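Local coordinates for MmeI (Methylophilus methylotrophus, PDB 5HR4), which recognises and binds DNA as a type IIL restriction-modification enzyme and probably methylates adenine at N6 using S-adenosyl-L-methionine, at residues L333-F337 against L380-V384; Y374-L379 against T429-N434; I840-N846 against E864-H869. All blocks are in the same frame, centred on the assembly; numbering follows the deposited sequence.

Interaction 1 of 3, residues L333-F337 against L380-V384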
loop_
_atom_site.group_PDB
_atom_site.type_symbol
_atom_site.label_atom_id
_atom_site.label_comp_id
_atom_site.label_asym_id
_atom_site.label_seq_id
_atom_site.Cartn_x
_atom_site.Cartn_y
_atom_site.Cartn_z
ATOM N N LEU A 333 -16.892 1.656 -21.211
ATOM C CA LEU A 333 -16.993 0.715 -22.323
ATOM C C LEU A 333 -18.322 -0.038 -22.326
ATOM O O LEU A 333 -18.780 -0.473 -23.387
ATOM C CB LEU A 333 -15.828 -0.271 -22.285
ATOM C CG LEU A 333 -14.453 0.304 -22.622
ATOM C CD1 LEU A 333 -13.424 -0.800 -22.559
ATOM C CD2 LEU A 333 -14.459 0.946 -24.001
ATOM N N TRP A 334 -18.955 -0.210 -21.169
ATOM C CA TRP A 334 -20.255 -0.874 -21.169
ATOM C C TRP A 334 -21.384 0.095 -21.510
ATOM O O TRP A 334 -22.334 -0.273 -22.217
ATOM C CB TRP A 334 -20.496 -1.556 -19.827
ATOM C CG TRP A 334 -19.848 -2.887 -19.789
ATOM C CD1 TRP A 334 -18.631 -3.203 -19.235
ATOM C CD2 TRP A 334 -20.353 -4.089 -20.361
ATOM N NE1 TRP A 334 -18.369 -4.535 -19.413
ATOM C CE2 TRP A 334 -19.410 -5.103 -20.103
ATOM C CE3 TRP A 334 -21.526 -4.414 -21.044
ATOM C CZ2 TRP A 334 -19.597 -6.419 -20.514
ATOM C CZ3 TRP A 334 -21.714 -5.720 -21.443
ATOM C CH2 TRP A 334 -20.750 -6.706 -21.182
ATOM N N VAL A 335 -21.300 1.338 -21.043
ATOM C CA VAL A 335 -22.266 2.327 -21.499
ATOM C C VAL A 335 -22.187 2.453 -23.010
ATOM O O VAL A 335 -23.198 2.339 -23.710
ATOM C CB VAL A 335 -22.049 3.675 -20.783
ATOM C CG1 VAL A 335 -22.852 4.795 -21.427
ATOM C CG2 VAL A 335 -22.418 3.550 -19.317
ATOM N N GLU A 336 -20.980 2.633 -23.546
ATOM C CA GLU A 336 -20.850 2.775 -24.994
ATOM C C GLU A 336 -21.386 1.545 -25.710
ATOM O O GLU A 336 -22.094 1.668 -26.717
ATOM C CB GLU A 336 -19.395 3.042 -25.378
ATOM C CG GLU A 336 -19.156 3.308 -26.877
ATOM C CD GLU A 336 -17.670 3.520 -27.206
ATOM O OE1 GLU A 336 -16.866 3.604 -26.245
ATOM O OE2 GLU A 336 -17.298 3.599 -28.406
ATOM N N PHE A 337 -21.102 0.351 -25.178
ATOM C CA PHE A 337 -21.631 -0.869 -25.778
ATOM C C PHE A 337 -23.150 -0.834 -25.845
ATOM O O PHE A 337 -23.742 -1.039 -26.907
ATOM C CB PHE A 337 -21.172 -2.100 -25.002
ATOM C CG PHE A 337 -21.781 -3.380 -25.507
ATOM C CD1 PHE A 337 -21.546 -3.810 -26.814
ATOM C CD2 PHE A 337 -22.601 -4.149 -24.685
ATOM C CE1 PHE A 337 -22.130 -4.996 -27.293
ATOM C CE2 PHE A 337 -23.177 -5.335 -25.143
ATOM C CZ PHE A 337 -22.949 -5.757 -26.457
ATOM N N LEU A 380 -16.725 -8.688 -22.361
ATOM C CA LEU A 380 -17.387 -7.679 -23.184
ATOM C C LEU A 380 -17.436 -8.118 -24.642
ATOM O O LEU A 380 -18.511 -8.154 -25.256
ATOM C CB LEU A 380 -16.661 -6.353 -23.049
ATOM C CG LEU A 380 -17.171 -5.246 -23.945
ATOM C CD1 LEU A 380 -18.657 -5.042 -23.709
ATOM C CD2 LEU A 380 -16.408 -4.006 -23.572
ATOM N N GLU A 381 -16.280 -8.511 -25.192
ATOM C CA GLU A 381 -16.173 -8.965 -26.576
ATOM C C GLU A 381 -17.075 -10.150 -26.910
ATOM O O GLU A 381 -17.326 -10.391 -28.094
ATOM C CB GLU A 381 -14.725 -9.353 -26.893
ATOM C CG GLU A 381 -14.453 -9.428 -28.373
ATOM C CD GLU A 381 -13.319 -10.369 -28.735
ATOM O OE1 GLU A 381 -13.155 -11.407 -28.044
ATOM O OE2 GLU A 381 -12.601 -10.068 -29.727
ATOM N N ILE A 382 -17.528 -10.933 -25.927
ATOM C CA ILE A 382 -18.517 -11.977 -26.227
ATOM C C ILE A 382 -19.854 -11.343 -26.612
ATOM O O ILE A 382 -20.471 -11.709 -27.618
ATOM C CB ILE A 382 -18.695 -12.936 -25.031
ATOM C CG1 ILE A 382 -17.666 -14.059 -25.038
ATOM C CG2 ILE A 382 -20.101 -13.553 -25.025
ATOM C CD1 ILE A 382 -17.700 -14.892 -23.747
ATOM N N GLU A 383 -20.328 -10.397 -25.803
ATOM C CA GLU A 383 -21.579 -9.722 -26.107
ATOM C C GLU A 383 -21.482 -8.948 -27.413
ATOM O O GLU A 383 -22.485 -8.813 -28.125
ATOM C CB GLU A 383 -21.974 -8.799 -24.945
ATOM C CG GLU A 383 -22.176 -9.527 -23.605
ATOM C CD GLU A 383 -22.994 -10.823 -23.746
ATOM O OE1 GLU A 383 -24.035 -10.827 -24.442
ATOM O OE2 GLU A 383 -22.600 -11.855 -23.167
ATOM N N VAL A 384 -20.288 -8.455 -27.762
ATOM C CA VAL A 384 -20.127 -7.764 -29.042
ATOM C C VAL A 384 -20.360 -8.729 -30.194
ATOM O O VAL A 384 -21.127 -8.447 -31.122
ATOM C CB VAL A 384 -18.744 -7.096 -29.139
ATOM C CG1 VAL A 384 -18.422 -6.785 -30.594
ATOM C CG2 VAL A 384 -18.706 -5.827 -28.290
#

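Interaction 2 of 3, residues Y374-L379 against T429-N434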
loop_
_atom_site.group_PDB
_atom_site.type_symbol
_atom_site.label_atom_id
_atom_site.label_comp_id
_atom_site.label_asym_id
_atom_site.label_seq_id
_atom_site.Cartn_x
_atom_site.Cartn_y
_atom_site.Cartn_z
ATOM N N TYR A 374 -7.890 -8.095 -19.140
ATOM C CA TYR A 374 -8.079 -8.891 -20.345
ATOM C C TYR A 374 -9.316 -9.770 -20.234
ATOM O O TYR A 374 -9.976 -10.036 -21.242
ATOM C CB TYR A 374 -6.810 -9.722 -20.617
ATOM C CG TYR A 374 -6.912 -10.692 -21.763
ATOM C CD1 TYR A 374 -7.054 -10.242 -23.071
ATOM C CD2 TYR A 374 -6.851 -12.064 -21.545
ATOM C CE1 TYR A 374 -7.167 -11.129 -24.133
ATOM C CE2 TYR A 374 -6.945 -12.958 -22.596
ATOM C CZ TYR A 374 -7.110 -12.478 -23.886
ATOM O OH TYR A 374 -7.210 -13.357 -24.937
ATOM N N ARG A 375 -9.666 -10.215 -19.026
ATOM C CA ARG A 375 -10.838 -11.076 -18.895
ATOM C C ARG A 375 -12.123 -10.272 -19.077
ATOM O O ARG A 375 -13.051 -10.709 -19.764
ATOM C CB ARG A 375 -10.823 -11.793 -17.545
ATOM C CG ARG A 375 -12.201 -12.171 -17.063
ATOM C CD ARG A 375 -12.177 -13.274 -16.030
ATOM N NE ARG A 375 -11.865 -12.800 -14.683
ATOM C CZ ARG A 375 -12.617 -11.948 -13.996
ATOM N NH1 ARG A 375 -13.715 -11.457 -14.552
ATOM N NH2 ARG A 375 -12.274 -11.579 -12.764
ATOM N N GLU A 376 -12.188 -9.086 -18.476
ATOM C CA GLU A 376 -13.328 -8.209 -18.697
ATOM C C GLU A 376 -13.477 -7.855 -20.172
ATOM O O GLU A 376 -14.594 -7.825 -20.713
ATOM C CB GLU A 376 -13.172 -6.958 -17.840
ATOM C CG GLU A 376 -13.205 -7.297 -16.366
ATOM C CD GLU A 376 -14.466 -8.059 -16.018
ATOM O OE1 GLU A 376 -15.561 -7.538 -16.320
ATOM O OE2 GLU A 376 -14.375 -9.185 -15.485
ATOM N N LEU A 377 -12.366 -7.592 -20.845
ATOM C CA LEU A 377 -12.455 -7.295 -22.263
ATOM C C LEU A 377 -12.962 -8.496 -23.030
ATOM O O LEU A 377 -13.835 -8.366 -23.896
ATOM C CB LEU A 377 -11.102 -6.838 -22.786
ATOM C CG LEU A 377 -11.093 -5.333 -22.983
ATOM C CD1 LEU A 377 -11.344 -4.635 -21.667
ATOM C CD2 LEU A 377 -9.764 -4.943 -23.558
ATOM N N ARG A 378 -12.469 -9.687 -22.701
ATOM C CA ARG A 378 -12.998 -10.860 -23.384
ATOM C C ARG A 378 -14.500 -11.008 -23.126
ATOM O O ARG A 378 -15.279 -11.209 -24.064
ATOM C CB ARG A 378 -12.222 -12.112 -22.980
ATOM C CG ARG A 378 -10.856 -12.225 -23.690
ATOM C CD ARG A 378 -11.019 -12.399 -25.207
ATOM N NE ARG A 378 -11.685 -13.662 -25.509
ATOM C CZ ARG A 378 -11.061 -14.829 -25.644
ATOM N NH1 ARG A 378 -9.740 -14.908 -25.529
ATOM N NH2 ARG A 378 -11.755 -15.924 -25.902
ATOM N N LEU A 379 -14.934 -10.849 -21.871
ATOM C CA LEU A 379 -16.360 -10.968 -21.572
ATOM C C LEU A 379 -17.168 -9.949 -22.360
ATOM O O LEU A 379 -18.188 -10.292 -22.982
ATOM C CB LEU A 379 -16.614 -10.818 -20.073
ATOM C CG LEU A 379 -16.241 -12.018 -19.201
ATOM C CD1 LEU A 379 -16.626 -11.780 -17.764
ATOM C CD2 LEU A 379 -16.912 -13.254 -19.727
ATOM N N THR A 429 -5.488 -17.250 -18.951
ATOM C CA THR A 429 -6.742 -16.513 -19.020
ATOM C C THR A 429 -7.284 -16.511 -20.443
ATOM O O THR A 429 -8.485 -16.723 -20.658
ATOM C CB THR A 429 -6.572 -15.086 -18.499
ATOM O OG1 THR A 429 -5.746 -15.092 -17.323
ATOM C CG2 THR A 429 -7.923 -14.535 -18.125
ATOM N N ASP A 430 -6.410 -16.301 -21.427
ATOM C CA ASP A 430 -6.811 -16.443 -22.823
ATOM C C ASP A 430 -7.530 -17.759 -23.045
ATOM O O ASP A 430 -8.676 -17.783 -23.506
ATOM C CB ASP A 430 -5.589 -16.351 -23.739
ATOM C CG ASP A 430 -5.946 -16.539 -25.207
ATOM O OD1 ASP A 430 -6.527 -15.596 -25.789
ATOM O OD2 ASP A 430 -5.637 -17.612 -25.784
ATOM N N HIS A 431 -6.885 -18.876 -22.689
ATOM C CA HIS A 431 -7.536 -20.162 -22.920
ATOM C C HIS A 431 -8.816 -20.307 -22.112
ATOM O O HIS A 431 -9.801 -20.862 -22.609
ATOM C CB HIS A 431 -6.626 -21.313 -22.578
ATOM C CG HIS A 431 -7.172 -22.627 -23.014
ATOM N ND1 HIS A 431 -7.451 -22.903 -24.338
ATOM C CD2 HIS A 431 -7.483 -23.746 -22.319
ATOM C CE1 HIS A 431 -7.908 -24.138 -24.440
ATOM N NE2 HIS A 431 -7.944 -24.668 -23.230
ATOM N N GLN A 432 -8.810 -19.862 -20.850
ATOM C CA GLN A 432 -10.035 -19.910 -20.060
ATOM C C GLN A 432 -11.176 -19.196 -20.771
ATOM O O GLN A 432 -12.294 -19.715 -20.834
ATOM C CB GLN A 432 -9.804 -19.308 -18.677
ATOM C CG GLN A 432 -9.423 -20.346 -17.632
ATOM C CD GLN A 432 -8.979 -19.714 -16.346
ATOM O OE1 GLN A 432 -8.604 -18.540 -16.328
ATOM N NE2 GLN A 432 -9.035 -20.476 -15.250
ATOM N N MET A 433 -10.899 -18.026 -21.353
ATOM C CA MET A 433 -11.932 -17.296 -22.074
ATOM C C MET A 433 -12.276 -17.968 -23.399
ATOM O O MET A 433 -13.456 -18.029 -23.779
ATOM C CB MET A 433 -11.499 -15.850 -22.296
ATOM C CG MET A 433 -11.337 -15.080 -21.006
ATOM S SD MET A 433 -12.766 -15.220 -19.892
ATOM C CE MET A 433 -14.056 -14.588 -20.933
ATOM N N ASN A 434 -11.275 -18.473 -24.124
ATOM C CA ASN A 434 -11.588 -19.187 -25.358
ATOM C C ASN A 434 -12.538 -20.343 -25.079
ATOM O O ASN A 434 -13.464 -20.595 -25.862
ATOM C CB ASN A 434 -10.309 -19.683 -26.049
ATOM C CG ASN A 434 -9.351 -18.554 -26.367
ATOM O OD1 ASN A 434 -9.767 -17.420 -26.583
ATOM N ND2 ASN A 434 -8.054 -18.850 -26.361
#

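Interaction 3 of 3, residues I840-N846 against E864-H869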
loop_
_atom_site.group_PDB
_atom_site.type_symbol
_atom_site.label_atom_id
_atom_site.label_comp_id
_atom_site.label_asym_id
_atom_site.label_seq_id
_atom_site.Cartn_x
_atom_site.Cartn_y
_atom_site.Cartn_z
ATOM N N ILE A 840 -13.963 22.148 31.207
ATOM C CA ILE A 840 -13.490 20.839 30.750
ATOM C C ILE A 840 -12.672 20.157 31.844
ATOM O O ILE A 840 -12.947 19.008 32.228
ATOM C CB ILE A 840 -12.679 20.973 29.446
ATOM C CG1 ILE A 840 -13.589 21.325 28.274
ATOM C CG2 ILE A 840 -11.958 19.684 29.145
ATOM C CD1 ILE A 840 -12.853 21.724 27.015
ATOM N N LEU A 841 -11.656 20.854 32.363
ATOM C CA LEU A 841 -10.802 20.252 33.385
ATOM C C LEU A 841 -11.629 19.716 34.550
ATOM O O LEU A 841 -11.485 18.549 34.940
ATOM C CB LEU A 841 -9.769 21.262 33.886
ATOM C CG LEU A 841 -8.518 21.486 33.036
ATOM C CD1 LEU A 841 -7.480 22.175 33.881
ATOM C CD2 LEU A 841 -7.984 20.178 32.449
ATOM N N LYS A 842 -12.516 20.556 35.102
ATOM C CA LYS A 842 -13.366 20.116 36.204
ATOM C C LYS A 842 -14.190 18.900 35.801
ATOM O O LYS A 842 -14.245 17.905 36.535
ATOM C CB LYS A 842 -14.272 21.259 36.664
ATOM N N ALA A 843 -14.812 18.959 34.615
ATOM C CA ALA A 843 -15.625 17.848 34.124
ATOM C C ALA A 843 -14.853 16.535 34.162
ATOM O O ALA A 843 -15.408 15.487 34.527
ATOM C CB ALA A 843 -16.106 18.152 32.703
ATOM N N ARG A 844 -13.563 16.581 33.796
ATOM C CA ARG A 844 -12.697 15.405 33.872
ATOM C C ARG A 844 -12.510 14.943 35.311
ATOM O O ARG A 844 -12.647 13.751 35.613
ATOM C CB ARG A 844 -11.337 15.716 33.253
ATOM C CG ARG A 844 -11.271 15.711 31.738
ATOM C CD ARG A 844 -9.956 16.336 31.293
ATOM N NE ARG A 844 -9.794 16.342 29.846
ATOM C CZ ARG A 844 -8.640 16.599 29.239
ATOM N NH1 ARG A 844 -7.561 16.879 29.962
ATOM N NH2 ARG A 844 -8.567 16.580 27.914
ATOM N N SER A 845 -12.176 15.876 36.210
ATOM C CA SER A 845 -11.902 15.516 37.605
ATOM C C SER A 845 -13.049 14.721 38.232
ATOM O O SER A 845 -12.810 13.717 38.913
ATOM C CB SER A 845 -11.604 16.773 38.430
ATOM N N ASN A 846 -14.306 15.121 37.976
ATOM C CA ASN A 846 -15.476 14.468 38.575
ATOM C C ASN A 846 -15.632 12.988 38.233
ATOM O O ASN A 846 -16.697 12.411 38.468
ATOM C CB ASN A 846 -16.772 15.167 38.154
ATOM C CG ASN A 846 -16.904 16.561 38.729
ATOM O OD1 ASN A 846 -16.567 16.809 39.893
ATOM N ND2 ASN A 846 -17.396 17.486 37.910
ATOM N N GLU A 864 -21.466 15.403 30.826
ATOM C CA GLU A 864 -20.938 16.613 31.441
ATOM C C GLU A 864 -19.662 17.081 30.742
ATOM O O GLU A 864 -19.416 18.290 30.642
ATOM C CB GLU A 864 -20.700 16.369 32.935
ATOM C CG GLU A 864 -20.270 17.591 33.715
ATOM C CD GLU A 864 -19.590 17.223 35.019
ATOM O OE1 GLU A 864 -19.656 16.032 35.413
ATOM O OE2 GLU A 864 -18.973 18.124 35.635
ATOM N N LEU A 865 -18.856 16.142 30.223
ATOM C CA LEU A 865 -17.654 16.534 29.489
ATOM C C LEU A 865 -18.009 17.059 28.109
ATOM O O LEU A 865 -17.489 18.096 27.676
ATOM C CB LEU A 865 -16.686 15.358 29.380
ATOM C CG LEU A 865 -15.303 15.689 28.796
ATOM C CD1 LEU A 865 -14.639 16.852 29.510
ATOM C CD2 LEU A 865 -14.417 14.459 28.832
ATOM N N LEU A 866 -18.906 16.360 27.409
ATOM C CA LEU A 866 -19.349 16.829 26.101
ATOM C C LEU A 866 -19.840 18.267 26.172
ATOM O O LEU A 866 -19.578 19.067 25.263
ATOM C CB LEU A 866 -20.449 15.917 25.569
ATOM C CG LEU A 866 -20.952 16.352 24.203
ATOM C CD1 LEU A 866 -19.785 16.471 23.202
ATOM C CD2 LEU A 866 -22.005 15.376 23.726
ATOM N N LYS A 867 -20.529 18.623 27.265
ATOM C CA LYS A 867 -21.078 19.966 27.377
ATOM C C LYS A 867 -19.966 21.006 27.459
ATOM O O LYS A 867 -19.955 21.978 26.689
ATOM C CB LYS A 867 -22.011 20.048 28.586
ATOM N N ALA A 868 -19.003 20.801 28.369
ATOM C CA ALA A 868 -17.874 21.722 28.473
ATOM C C ALA A 868 -17.152 21.866 27.139
ATOM O O ALA A 868 -16.755 22.978 26.757
ATOM C CB ALA A 868 -16.903 21.258 29.563
ATOM N N HIS A 869 -16.986 20.766 26.399
ATOM C CA HIS A 869 -16.397 20.914 25.071
ATOM C C HIS A 869 -17.308 21.727 24.167
ATOM O O HIS A 869 -16.836 22.593 23.416
ATOM C CB HIS A 869 -16.080 19.552 24.449
ATOM C CG HIS A 869 -14.708 19.047 24.780
ATOM N ND1 HIS A 869 -13.632 19.201 23.932
ATOM C CD2 HIS A 869 -14.233 18.410 25.878
ATOM C CE1 HIS A 869 -12.557 18.668 24.486
ATOM N NE2 HIS A 869 -12.893 18.182 25.668
#

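Interaction 1 of 3, residues L333-F337 against L380-V384
In Leu380 and Phe337 alike, CG stands anti to the backbone N (chi1 175°), which carries the leucine fork and the phenyl ring into the space between helices 318-340 and 368-388. The CD1 branch of Leu380 comes over one face of the Trp334 indole in a CH-pi contact, 3.5 Å from the centroid of the six-membered ring and 8° off its normal. The same methyl also lies over a face of the Phe337 ring, 4.0 Å from CG of Phe337, and so sits in the corner made by the two rings. The second branch, CD2 of Leu380, turns the other way to meet CB of Leu333 at 4.0 Å. One turn further on, the far end of the Phe337 ring bears on Glu383, with CZ of Phe337 3.5 Å from both CB and the carbonyl O of Glu383, while CE1 of Phe337 meets CG2 of Val384 at 3.7 Å. The side chain of Glu383 takes part through its aliphatic portion: CG sits at the edge of the indole, near CH2 of Trp334, and the bent chain carries the carboxylate away to a salt bridge with Arg386. No hydrogen bond joins the two segments. Helix 344-355 covers a further side with Leu347, Phe350 and Leu354. The segment axes are 11.5 Å apart and run parallel within 6°, a spacing filled by the large side chains. Such side-by-side parallel helices are typical of the helical layer flanking the central sheet of a Rossmann-like methyltransferase domain.

Interaction 2 of 3, residues Y374-L379 against T429-N434
Helices 368-388 and 416-440 each follow a parallel strand of the Rossmann-like methyltransferase sheet, 359-361 and 409-413 respectively, and here they lie side by side, their segment axes crossing at 21°. Hydrogen bonds run along one flank of the interface. Tyr374 OH donates to Asp430 OD1 at 2.5 Å, and itself accepts from Arg378 NH1 at 3.0 Å, lying in the guanidinium plane. Arg378 grips Asn434 end-on with two nitrogens on one atom: NH1 reaches Asn434 OD1 at 2.7 Å and NH2 reaches the same Asn434 OD1 at 2.6 Å. Both bonds are bent at the hydrogen (132° and 139°); separately, NH1 lies above the carbonyl plane of Asn434 and NH2 is moderately tilted from it. With Tyr374 and Asn434 both at its edge, the guanidinium has its rotation fixed. The other end of the amide, Asn434 ND2, donates to Asp430 OD2 at 2.8 Å from above the carboxylate plane, steadying both acceptors on their helix. Charge adds a salt bridge between Arg378 NH1 and Asp430 OD1, 3.3 Å long; Arg447 pairs with the same carboxylate oxygen, so this buried aspartate serves two arginines and is probably kept ionised by them. Van der Waals contacts centre on Met433. Arg378, bent at chi2 and chi3, folds its guanidinium across this side chain, so that CB of Met433 lies over the centre of one face, 3.5 Å from CZ of Arg378. Beyond the sulfur, the methionine chain makes an apolar contact with Leu379, crossing it at about a right angle, with CE of Met433 3.4 Å from CD2 of Leu379.

Interaction 3 of 3, residues I840-N846 against E864-H869
An antiparallel helix pair of the C-terminal domain is joined here, the end of helix 827-845 packing against the start of helix 863-880. Ile840 carries one end of the contact: its CD1 sits over the centre of one face of the His869 imidazole, a CH-pi contact 3.7 Å from the ring centroid and 8° off the normal. CG1 of Ile840 rests 3.6 Å from CB of Ala868, while CG2, the other branch, meets CD1 of Leu865 at 3.9 Å. The same leucine methyl fills the next position, 3.7 Å from CB of Ala843. With small alanines facing across, Ala843 on one helix and Ala868 on the other, the segment axes come within 8.6 Å at 172°. The two helices form a hairpin whose connection includes the short helix 852-856. From that helix Tyr856 touches Ile840 and Leu865, and its hydroxyl is hydrogen-bonded to both His869 NE2 and Arg844 NH2. At the exposed end, Asn846, the first residue to leave the helix, donates from ND2 to OE2 of Glu864 at 2.8 Å. Glu864, with CG anti to its backbone N and the chain extended beyond, reaches across to offer the syn lone pair of OE2 to an amide whose plane is turned only 28° from the carboxylate.

Overall arrangement
Interactions 1 and 2 share helix 368-388, whose adjoining segments 374-379 and 380-384 face helix 416-440 and helix 318-340 respectively. Their centres are 14 Å apart, so together they tie three helices of the methyltransferase region side by side, one interface rich in hydrogen bonds, the other without any across it. Neither lies in the cofactor pocket, though in interaction 2 the side chain of Arg375 comes to about 12 Å from bound sinefungin. Interaction 3 belongs to the C-terminal domain, its centre about 61 Å from that of interaction 1, yet its nearest atom lies about 13 Å from the DNA, against about 19 Å for interaction 2 and 25 Å for interaction 1.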